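Local coordinates for protein JamJ (Lyngbya majuscula, PDB 5DOZ) that probably uses NADPH to form a cyclopropane ring on a carrier-protein-bound polyketide intermediate, as an unusual enoyl reductase of a polyketide synthase, at residues Thr185-Pro188 against Gln189-Ala192; Lys256-Ser259 against His260-Ala264; Arg322-Arg326 against Ser327-Gly331. All coordinates share one frame; numbering follows the deposited sequence.

Followed from the N terminus, the three contacts come in series along one chain; each is local, and none nests in or crosses another. Contact 1 closes the turn between strand 181-186 of the parallel nucleotide-binding sheet and helix 191-198. Contact 2 shapes the start of helix 260-266, where the loop after strand 247-251 ends; its nearest atoms lie about 16 Å from those of contact 1. Contact 3 closes the exit from helix 317-326 toward strand 332-336. Contacts 1 and 3 meet at the NADPH: K190 NZ makes probable hydrogen bonds to S327 O and H329 O, tying the strand-helix turn of the parallel sheet to the loop that enters strand 332-336 of the mixed sheet.

Contact 1. Residues Thr185-Pro188 against Gln189-Ala192; sequences TTSP and QKMA. With NDP (NADPH dihydro-nicotinamide-adenine-dinucleotide phosphate), chain E.
S187 and P188 start a tight turn into the helix through two successive backbone bonds, K190 N to S187 O at 3.0 Å (N-H...O angle 152°) and M191 N to P188 O at 3.2 Å. A water extends the pattern, giving a hydrogen to P188 O and taking one from A192 N. The turn is a worked example of how a Rossmann fold recognises NADPH: the 2'-phosphate sits at the end of the second strand, and two of its oxygens, O1X and O2X, are taken up by T186, S187 and K190. T186 has OG1 swung opposite its own backbone N (chi1 -170°), which brings the hydroxyl to a very short 2.5 Å bond with phosphate O2X. The same oxygen receives a second, weak bond from S187 N at 3.3 Å. Phosphate O1X is gripped by two other donors, S187 OG at 2.7 Å and K190 NZ at 3.0 Å. The lysine chain, extended beyond CG, runs alongside the serine hydroxyl before reaching the phosphate, where its charge would be expected to offset that of the anion. Its ammonium is also bonded to S327 O, H329 O and S164 OG, so it is fixed from several directions. On the other branch of T186, methyl CG2 rests against M191 CG at 3.6 Å. The threonine and methionine side chains run antiparallel where they pass, and the extended thioether carries methyl CE back to 3.4 Å from T186 O, close by the ring of P188. The methionine and T186 both lean on V202 of strand 201-204, while P188 and the methionine touch N204, so the turn joins strand 181-186 and helix 191-198 of this beta-alpha-beta unit to the unit's next strand.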
loop_
_atom_site.group_PDB
_atom_site.type_symbol
_atom_site.label_atom_id
_atom_site.label_comp_id
_atom_site.label_asym_id
_atom_site.label_seq_id
_atom_site.Cartn_x
_atom_site.Cartn_y
_atom_site.Cartn_z
ATOM N N THR A 185 3.562 10.748 12.883
ATOM C CA THR A 185 4.113 11.964 12.298
ATOM C C THR A 185 3.372 12.259 11.001
ATOM O O THR A 185 3.028 11.344 10.260
ATOM C CB THR A 185 5.626 11.860 12.000
ATOM O OG1 THR A 185 5.853 10.889 10.969
ATOM C CG2 THR A 185 6.421 11.503 13.254
ATOM N N THR A 186 3.132 13.541 10.743
ATOM C CA THR A 186 2.446 13.997 9.537
ATOM C C THR A 186 2.838 15.452 9.235
ATOM O O THR A 186 3.532 16.089 10.028
ATOM C CB THR A 186 0.906 13.838 9.658
ATOM O OG1 THR A 186 0.291 14.078 8.388
ATOM C CG2 THR A 186 0.323 14.800 10.684
ATOM N N SER A 187 2.410 15.967 8.087
ATOM C CA SER A 187 2.649 17.375 7.748
ATOM C C SER A 187 1.773 18.293 8.619
ATOM O O SER A 187 0.711 17.864 9.087
ATOM C CB SER A 187 2.408 17.623 6.255
ATOM O OG SER A 187 1.182 17.063 5.827
ATOM N N PRO A 188 2.227 19.541 8.868
ATOM C CA PRO A 188 1.517 20.450 9.773
ATOM C C PRO A 188 0.024 20.609 9.487
ATOM O O PRO A 188 -0.781 20.528 10.415
ATOM C CB PRO A 188 2.257 21.776 9.582
ATOM C CG PRO A 188 3.652 21.350 9.296
ATOM C CD PRO A 188 3.514 20.123 8.434
ATOM N N GLN A 189 -0.346 20.805 8.223
ATOM C CA GLN A 189 -1.756 21.011 7.880
ATOM C C GLN A 189 -2.627 19.753 7.950
ATOM O O GLN A 189 -3.844 19.836 7.772
ATOM C CB GLN A 189 -1.906 21.726 6.529
ATOM C CG GLN A 189 -1.574 23.219 6.571
ATOM C CD GLN A 189 -2.466 24.021 7.517
ATOM O OE1 GLN A 189 -3.667 23.762 7.643
ATOM N NE2 GLN A 189 -1.877 25.013 8.181
ATOM N N LYS A 190 -2.017 18.602 8.230
ATOM C CA LYS A 190 -2.767 17.356 8.417
ATOM C C LYS A 190 -2.841 16.927 9.886
ATOM O O LYS A 190 -3.489 15.928 10.217
ATOM C CB LYS A 190 -2.158 16.226 7.584
ATOM C CG LYS A 190 -2.158 16.476 6.084
ATOM C CD LYS A 190 -1.532 15.299 5.367
ATOM C CE LYS A 190 -1.293 15.574 3.898
ATOM N NZ LYS A 190 -0.758 14.356 3.224
ATOM N N MET A 191 -2.179 17.682 10.758
ATOM C CA MET A 191 -2.025 17.297 12.163
ATOM C C MET A 191 -3.335 17.227 12.944
ATOM O O MET A 191 -3.528 16.304 13.744
ATOM C CB MET A 191 -1.015 18.204 12.872
ATOM C CG MET A 191 0.431 17.909 12.496
ATOM S SD MET A 191 1.623 19.035 13.241
ATOM C CE MET A 191 3.126 18.524 12.426
ATOM N N ALA A 192 -4.230 18.186 12.711
ATOM C CA ALA A 192 -5.525 18.202 13.394
ATOM C C ALA A 192 -6.343 16.945 13.083
ATOM O O ALA A 192 -6.820 16.274 13.997
ATOM C CB ALA A 192 -6.309 19.469 13.054
HETATM P PA NDP E . 1.084 7.810 -0.128
HETATM O O1A NDP E . 1.444 8.665 -1.327
HETATM O O2A NDP E . -0.355 7.653 0.286
HETATM O O5B NDP E . 1.864 8.383 1.157
HETATM C C5B NDP E . 2.971 9.269 1.041
HETATM C C4B NDP E . 2.987 10.117 2.302
HETATM O O4B NDP E . 4.332 10.528 2.571
HETATM C C3B NDP E . 2.164 11.395 2.174
HETATM O O3B NDP E . 0.839 11.243 2.694
HETATM C C2B NDP E . 2.915 12.376 3.036
HETATM O O2B NDP E . 2.309 12.391 4.318
HETATM C C1B NDP E . 4.312 11.805 3.201
HETATM N N9A NDP E . 5.327 12.669 2.570
HETATM C C8A NDP E . 5.241 13.256 1.366
HETATM N N7A NDP E . 6.358 13.972 1.108
HETATM C C5A NDP E . 7.179 13.840 2.168
HETATM C C6A NDP E . 8.521 14.329 2.557
HETATM N N6A NDP E . 9.234 15.125 1.732
HETATM N N1A NDP E . 9.012 13.950 3.765
HETATM C C2A NDP E . 8.321 13.156 4.604
HETATM N N3A NDP E . 7.098 12.680 4.307
HETATM C C4A NDP E . 6.492 12.980 3.129
HETATM O O3 NDP E . 1.781 6.369 -0.301
HETATM P PN NDP E . 1.405 5.014 0.484
HETATM O O1N NDP E . 0.925 5.330 1.869
HETATM O O2N NDP E . 0.555 4.161 -0.416
HETATM O O5D NDP E . 2.836 4.285 0.624
HETATM C C5D NDP E . 3.942 4.912 1.288
HETATM C C4D NDP E . 5.264 4.321 0.796
HETATM O O4D NDP E . 5.273 2.898 0.932
HETATM C C3D NDP E . 5.513 4.591 -0.674
HETATM O O3D NDP E . 6.905 4.860 -0.824
HETATM C C2D NDP E . 5.142 3.293 -1.368
HETATM O O2D NDP E . 5.800 3.095 -2.628
HETATM C C1D NDP E . 5.525 2.261 -0.323
HETATM N N1N NDP E . 4.737 1.033 -0.427
HETATM C C2N NDP E . 5.388 -0.137 -0.368
HETATM C C3N NDP E . 4.715 -1.339 -0.180
HETATM C C7N NDP E . 5.494 -2.586 0.128
HETATM O O7N NDP E . 5.053 -3.684 -0.170
HETATM N N7N NDP E . 6.671 -2.467 0.736
HETATM C C4N NDP E . 3.222 -1.407 -0.431
HETATM C C5N NDP E . 2.624 -0.076 -0.365
HETATM C C6N NDP E . 3.391 1.084 -0.455
HETATM P P2B NDP E . 2.483 13.640 5.300
HETATM O O1X NDP E . 1.951 14.821 4.521
HETATM O O2X NDP E . 1.645 13.228 6.470
HETATM O O3X NDP E . 3.962 13.697 5.592
HETATM O O HOH W 1 -3.529 20.615 11.426
#

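Contact 2. Residues Lys256-Ser259 against His260-Ala264; sequences KIWS and HSQVA
S259 and Q262 meet at the N terminus of helix 260-266, where S259 holds the N-cap position and Q262 is the third residue of the helix. The pairing corresponds to one half of a capping box: the side chain of the third residue turns back to accept from the backbone of the cap, whereas the serine hydroxyl itself makes no capping bond. S259 N donates to Q262 OE1 over 3.0 Å along a nearly straight line (170°), the donor lying 34° off the amide carbonyl plane. The glutamine's chi1 of -69° sets CG beside its own backbone N, directing the chain back to the cap, and extension beyond CG supplies the reach. The backbone N of S259 holds the amide oxygen, while the CG methylene lies against the hydroxyl, 3.2 Å from S259 OG. A helical backbone bond runs from V263 N to S259 O at 3.2 Å. W258, just before the cap, flanks the turn: its side chain touches I236, Q237 and L240 of helix 235-242, and its carbonyl O is bonded to Y272 OH. Thus the loop after strand 247-251 is pinned between that helix and strand 271-274 as it enters helix 260-266. The tryptophan and V263 side chains meet almost perpendicularly, and methyl CG2 of the valine, near the indole plane, stands 3.8 Å from W258 CB and 4.1 Å from ring atom W258 CE3.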
loop_
_atom_site.group_PDB
_atom_site.type_symbol
_atom_site.label_atom_id
_atom_site.label_comp_id
_atom_site.label_asym_id
_atom_site.label_seq_id
_atom_site.Cartn_x
_atom_site.Cartn_y
_atom_site.Cartn_z
ATOM N N LYS A 256 16.574 2.989 -1.931
ATOM C CA LYS A 256 17.754 3.406 -1.171
ATOM C C LYS A 256 17.661 3.039 0.312
ATOM O O LYS A 256 17.723 3.909 1.186
ATOM C CB LYS A 256 18.012 4.911 -1.347
ATOM C CG LYS A 256 18.148 5.374 -2.793
ATOM C CD LYS A 256 19.483 4.981 -3.409
ATOM C CE LYS A 256 19.592 5.490 -4.839
ATOM N NZ LYS A 256 20.858 5.063 -5.498
ATOM N N ILE A 257 17.506 1.746 0.586
ATOM C CA ILE A 257 17.434 1.248 1.964
ATOM C C ILE A 257 18.767 0.655 2.437
ATOM O O ILE A 257 19.599 0.247 1.626
ATOM C CB ILE A 257 16.289 0.220 2.155
ATOM C CG1 ILE A 257 16.519 -1.033 1.294
ATOM C CG2 ILE A 257 14.936 0.866 1.861
ATOM C CD1 ILE A 257 15.811 -2.274 1.798
ATOM N N TRP A 258 18.961 0.628 3.752
ATOM C CA TRP A 258 20.141 0.019 4.362
ATOM C C TRP A 258 20.053 -1.503 4.274
ATOM O O TRP A 258 18.957 -2.072 4.301
ATOM C CB TRP A 258 20.259 0.450 5.827
ATOM C CG TRP A 258 20.665 1.891 6.039
ATOM C CD1 TRP A 258 20.584 2.919 5.137
ATOM C CD2 TRP A 258 21.189 2.462 7.244
ATOM N NE1 TRP A 258 21.037 4.086 5.703
ATOM C CE2 TRP A 258 21.415 3.835 6.995
ATOM C CE3 TRP A 258 21.492 1.946 8.510
ATOM C CZ2 TRP A 258 21.930 4.699 7.968
ATOM C CZ3 TRP A 258 22.006 2.806 9.478
ATOM C CH2 TRP A 258 22.217 4.170 9.199
ATOM N N SER A 259 21.209 -2.156 4.159
ATOM C CA SER A 259 21.268 -3.616 4.114
ATOM C C SER A 259 21.307 -4.186 5.531
ATOM O O SER A 259 21.414 -3.433 6.504
ATOM C CB SER A 259 22.469 -4.089 3.287
ATOM O OG SER A 259 23.682 -3.561 3.792
ATOM N N HIS A 260 21.224 -5.509 5.647
ATOM C CA HIS A 260 21.164 -6.160 6.961
ATOM C C HIS A 260 22.388 -5.956 7.862
ATOM O O HIS A 260 22.239 -5.827 9.079
ATOM C CB HIS A 260 20.829 -7.647 6.827
ATOM C CG HIS A 260 19.372 -7.947 6.995
ATOM N ND1 HIS A 260 18.532 -8.190 5.929
ATOM C CD2 HIS A 260 18.604 -8.031 8.107
ATOM C CE1 HIS A 260 17.311 -8.419 6.378
ATOM N NE2 HIS A 260 17.327 -8.326 7.696
ATOM N N SER A 261 23.582 -5.925 7.272
ATOM C CA SER A 261 24.810 -5.724 8.047
ATOM C C SER A 261 25.012 -4.256 8.420
ATOM O O SER A 261 25.538 -3.950 9.490
ATOM C CB SER A 261 26.034 -6.264 7.302
ATOM O OG SER A 261 26.178 -5.648 6.033
ATOM N N GLN A 262 24.587 -3.357 7.534
ATOM C CA GLN A 262 24.641 -1.916 7.785
ATOM C C GLN A 262 23.783 -1.516 8.988
ATOM O O GLN A 262 24.153 -0.622 9.749
ATOM C CB GLN A 262 24.228 -1.131 6.536
ATOM C CG GLN A 262 25.236 -1.220 5.400
ATOM C CD GLN A 262 24.789 -0.504 4.137
ATOM O OE1 GLN A 262 23.595 -0.287 3.911
ATOM N NE2 GLN A 262 25.752 -0.139 3.298
ATOM N N VAL A 263 22.645 -2.186 9.156
ATOM C CA VAL A 263 21.800 -1.990 10.334
ATOM C C VAL A 263 22.424 -2.695 11.546
ATOM O O VAL A 263 22.356 -2.192 12.668
ATOM C CB VAL A 263 20.346 -2.473 10.100
ATOM C CG1 VAL A 263 19.494 -2.253 11.338
ATOM C CG2 VAL A 263 19.719 -1.742 8.919
ATOM N N ALA A 264 23.038 -3.852 11.303
ATOM C CA ALA A 264 23.728 -4.615 12.349
ATOM C C ALA A 264 24.976 -3.899 12.886
ATOM O O ALA A 264 25.362 -4.101 14.042
ATOM C CB ALA A 264 24.086 -6.003 11.845
#

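Contact 3. Residues Arg322-Arg326 against Ser327-Gly331; sequences RYLQR and SKHIG. With NDP (NADPH dihydro-nicotinamide-adenine-dinucleotide phosphate), chain E.
The exit of helix 317-326 forms part of the NADPH pocket, and there L324 packs on H329 next to the pyrophosphate. Methyl CD1 of the leucine lies over one face of the imidazole in a CH-pi contact, 3.7 Å from the ring centroid, while H329 NE2 gives a bond to phosphate O2A at 3.0 Å (159°). A chi1 of 69°, with CG between the backbone N and the carbonyl carbon, turns the ring to both partners; ND1, buried here, has no partner. With an alanine in place of H329 the imidazole is gone, which is likely to leave O2A short of a hydrogen-bond partner and open a gap beside L324 CD1. The chain turns as S327 takes a positive phi, and S327 N makes a weak bond to Y323 O at 3.4 Å. In a Schellman motif K328 N would bond Y323 O directly; here K328 N stands 4.2 Å from Y323 O, and a water over the centre of the tyrosine ring bridges them, donating to Y323 O and accepting a weak bond from K328 N. Y323 CE2 also meets H329 CB at 3.5 Å. Another water accepts from S327 OG and donates to L324 O and phosphate O1A.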
loop_
_atom_site.group_PDB
_atom_site.type_symbol
_atom_site.label_atom_id
_atom_site.label_comp_id
_atom_site.label_asym_id
_atom_site.label_seq_id
_atom_site.Cartn_x
_atom_site.Cartn_y
_atom_site.Cartn_z
ATOM N N ARG A 322 -1.800 13.759 -10.265
ATOM C CA ARG A 322 -1.230 15.012 -9.745
ATOM C C ARG A 322 -1.613 15.266 -8.286
ATOM O O ARG A 322 -0.791 15.722 -7.490
ATOM C CB ARG A 322 -1.630 16.194 -10.634
ATOM C CG ARG A 322 -0.857 16.230 -11.942
ATOM C CD ARG A 322 -1.285 17.337 -12.890
ATOM N NE ARG A 322 -0.309 17.476 -13.975
ATOM C CZ ARG A 322 -0.562 18.012 -15.165
ATOM N NH1 ARG A 322 -1.770 18.474 -15.457
ATOM N NH2 ARG A 322 0.403 18.080 -16.072
ATOM N N TYR A 323 -2.854 14.941 -7.940
ATOM C CA TYR A 323 -3.353 15.081 -6.575
ATOM C C TYR A 323 -2.582 14.213 -5.568
ATOM O O TYR A 323 -2.322 14.651 -4.439
ATOM C CB TYR A 323 -4.848 14.753 -6.529
ATOM C CG TYR A 323 -5.503 15.048 -5.203
ATOM C CD1 TYR A 323 -6.013 16.313 -4.916
ATOM C CD2 TYR A 323 -5.616 14.059 -4.234
ATOM C CE1 TYR A 323 -6.618 16.579 -3.694
ATOM C CE2 TYR A 323 -6.209 14.318 -3.012
ATOM C CZ TYR A 323 -6.708 15.573 -2.746
ATOM O OH TYR A 323 -7.297 15.805 -1.526
ATOM N N LEU A 324 -2.231 12.991 -5.967
ATOM C CA LEU A 324 -1.419 12.122 -5.112
ATOM C C LEU A 324 0.036 12.599 -5.084
ATOM O O LEU A 324 0.704 12.511 -4.052
ATOM C CB LEU A 324 -1.520 10.646 -5.545
ATOM C CG LEU A 324 -0.953 9.593 -4.578
ATOM C CD1 LEU A 324 -1.871 9.372 -3.384
ATOM C CD2 LEU A 324 -0.694 8.264 -5.275
ATOM N N GLN A 325 0.518 13.110 -6.217
ATOM C CA GLN A 325 1.865 13.691 -6.308
ATOM C C GLN A 325 2.067 14.871 -5.354
ATOM O O GLN A 325 3.092 14.956 -4.687
ATOM C CB GLN A 325 2.183 14.117 -7.745
ATOM C CG GLN A 325 3.618 14.595 -7.946
ATOM C CD GLN A 325 3.877 15.110 -9.346
ATOM O OE1 GLN A 325 3.027 15.762 -9.947
ATOM N NE2 GLN A 325 5.062 14.819 -9.872
ATOM N N ARG A 326 1.093 15.778 -5.302
ATOM C CA ARG A 326 1.127 16.914 -4.373
ATOM C C ARG A 326 1.017 16.475 -2.912
ATOM O O ARG A 326 1.383 17.217 -2.000
ATOM C CB ARG A 326 0.032 17.925 -4.719
ATOM C CG ARG A 326 0.537 19.175 -5.428
ATOM C CD ARG A 326 -0.564 19.856 -6.226
ATOM N NE ARG A 326 -1.845 19.845 -5.521
ATOM C CZ ARG A 326 -3.037 19.812 -6.118
ATOM N NH1 ARG A 326 -3.133 19.781 -7.444
ATOM N NH2 ARG A 326 -4.141 19.797 -5.381
ATOM N N SER A 327 0.488 15.267 -2.708
ATOM C CA SER A 327 0.571 14.569 -1.430
ATOM C C SER A 327 -0.167 15.267 -0.285
ATOM O O SER A 327 0.170 15.059 0.881
ATOM C CB SER A 327 2.046 14.362 -1.062
ATOM O OG SER A 327 2.227 13.210 -0.277
ATOM N N LYS A 328 -1.171 16.079 -0.616
ATOM C CA LYS A 328 -1.927 16.846 0.389
ATOM C C LYS A 328 -3.135 16.064 0.935
ATOM O O LYS A 328 -3.879 16.564 1.788
ATOM C CB LYS A 328 -2.391 18.198 -0.186
ATOM C CG LYS A 328 -1.271 19.144 -0.607
ATOM C CD LYS A 328 -1.829 20.381 -1.304
ATOM C CE LYS A 328 -0.777 21.472 -1.455
ATOM N NZ LYS A 328 0.238 21.181 -2.508
ATOM N N HIS A 329 -3.300 14.838 0.436
ATOM C CA HIS A 329 -4.414 13.948 0.758
ATOM C C HIS A 329 -4.263 13.259 2.110
ATOM O O HIS A 329 -3.151 13.074 2.613
ATOM C CB HIS A 329 -4.497 12.855 -0.311
ATOM C CG HIS A 329 -3.356 11.885 -0.262
ATOM N ND1 HIS A 329 -2.085 12.210 -0.685
ATOM C CD2 HIS A 329 -3.287 10.610 0.190
ATOM C CE1 HIS A 329 -1.284 11.175 -0.503
ATOM N NE2 HIS A 329 -1.988 10.190 0.026
ATOM N N ILE A 330 -5.396 12.849 2.676
ATOM C CA ILE A 330 -5.395 11.924 3.801
ATOM C C ILE A 330 -6.163 10.661 3.416
ATOM O O ILE A 330 -7.357 10.713 3.119
ATOM C CB ILE A 330 -5.937 12.570 5.098
ATOM C CG1 ILE A 330 -4.954 13.635 5.597
ATOM C CG2 ILE A 330 -6.172 11.514 6.175
ATOM C CD1 ILE A 330 -5.512 14.571 6.643
ATOM N N GLY A 331 -5.460 9.530 3.408
ATOM C CA GLY A 331 -6.055 8.248 3.048
ATOM C C GLY A 331 -5.736 7.841 1.620
ATOM O O GLY A 331 -4.564 7.759 1.245
HETATM P PA NDP E . 1.084 7.810 -0.128
HETATM O O1A NDP E . 1.444 8.665 -1.327
HETATM O O2A NDP E . -0.355 7.653 0.286
HETATM O O5B NDP E . 1.864 8.383 1.157
HETATM C C5B NDP E . 2.971 9.269 1.041
HETATM C C4B NDP E . 2.987 10.117 2.302
HETATM O O4B NDP E . 4.332 10.528 2.571
HETATM C C3B NDP E . 2.164 11.395 2.174
HETATM O O3B NDP E . 0.839 11.243 2.694
HETATM C C2B NDP E . 2.915 12.376 3.036
HETATM O O2B NDP E . 2.309 12.391 4.318
HETATM C C1B NDP E . 4.312 11.805 3.201
HETATM N N9A NDP E . 5.327 12.669 2.570
HETATM C C8A NDP E . 5.241 13.256 1.366
HETATM N N7A NDP E . 6.358 13.972 1.108
HETATM C C5A NDP E . 7.179 13.840 2.168
HETATM C C6A NDP E . 8.521 14.329 2.557
HETATM N N6A NDP E . 9.234 15.125 1.732
HETATM N N1A NDP E . 9.012 13.950 3.765
HETATM C C2A NDP E . 8.321 13.156 4.604
HETATM N N3A NDP E . 7.098 12.680 4.307
HETATM C C4A NDP E . 6.492 12.980 3.129
HETATM O O3 NDP E . 1.781 6.369 -0.301
HETATM P PN NDP E . 1.405 5.014 0.484
HETATM O O1N NDP E . 0.925 5.330 1.869
HETATM O O2N NDP E . 0.555 4.161 -0.416
HETATM O O5D NDP E . 2.836 4.285 0.624
HETATM C C5D NDP E . 3.942 4.912 1.288
HETATM C C4D NDP E . 5.264 4.321 0.796
HETATM O O4D NDP E . 5.273 2.898 0.932
HETATM C C3D NDP E . 5.513 4.591 -0.674
HETATM O O3D NDP E . 6.905 4.860 -0.824
HETATM C C2D NDP E . 5.142 3.293 -1.368
HETATM O O2D NDP E . 5.800 3.095 -2.628
HETATM C C1D NDP E . 5.525 2.261 -0.323
HETATM N N1N NDP E . 4.737 1.033 -0.427
HETATM C C2N NDP E . 5.388 -0.137 -0.368
HETATM C C3N NDP E . 4.715 -1.339 -0.180
HETATM C C7N NDP E . 5.494 -2.586 0.128
HETATM O O7N NDP E . 5.053 -3.684 -0.170
HETATM N N7N NDP E . 6.671 -2.467 0.736
HETATM C C4N NDP E . 3.222 -1.407 -0.431
HETATM C C5N NDP E . 2.624 -0.076 -0.365
HETATM C C6N NDP E . 3.391 1.084 -0.455
HETATM P P2B NDP E . 2.483 13.640 5.300
HETATM O O1X NDP E . 1.951 14.821 4.521
HETATM O O2X NDP E . 1.645 13.228 6.470
HETATM O O3X NDP E . 3.962 13.697 5.592
HETATM O O HOH W 2 -7.803 13.468 0.921
HETATM O O HOH W 3 -3.553 16.497 -2.510
HETATM O O HOH W 4 1.584 11.139 -1.751
#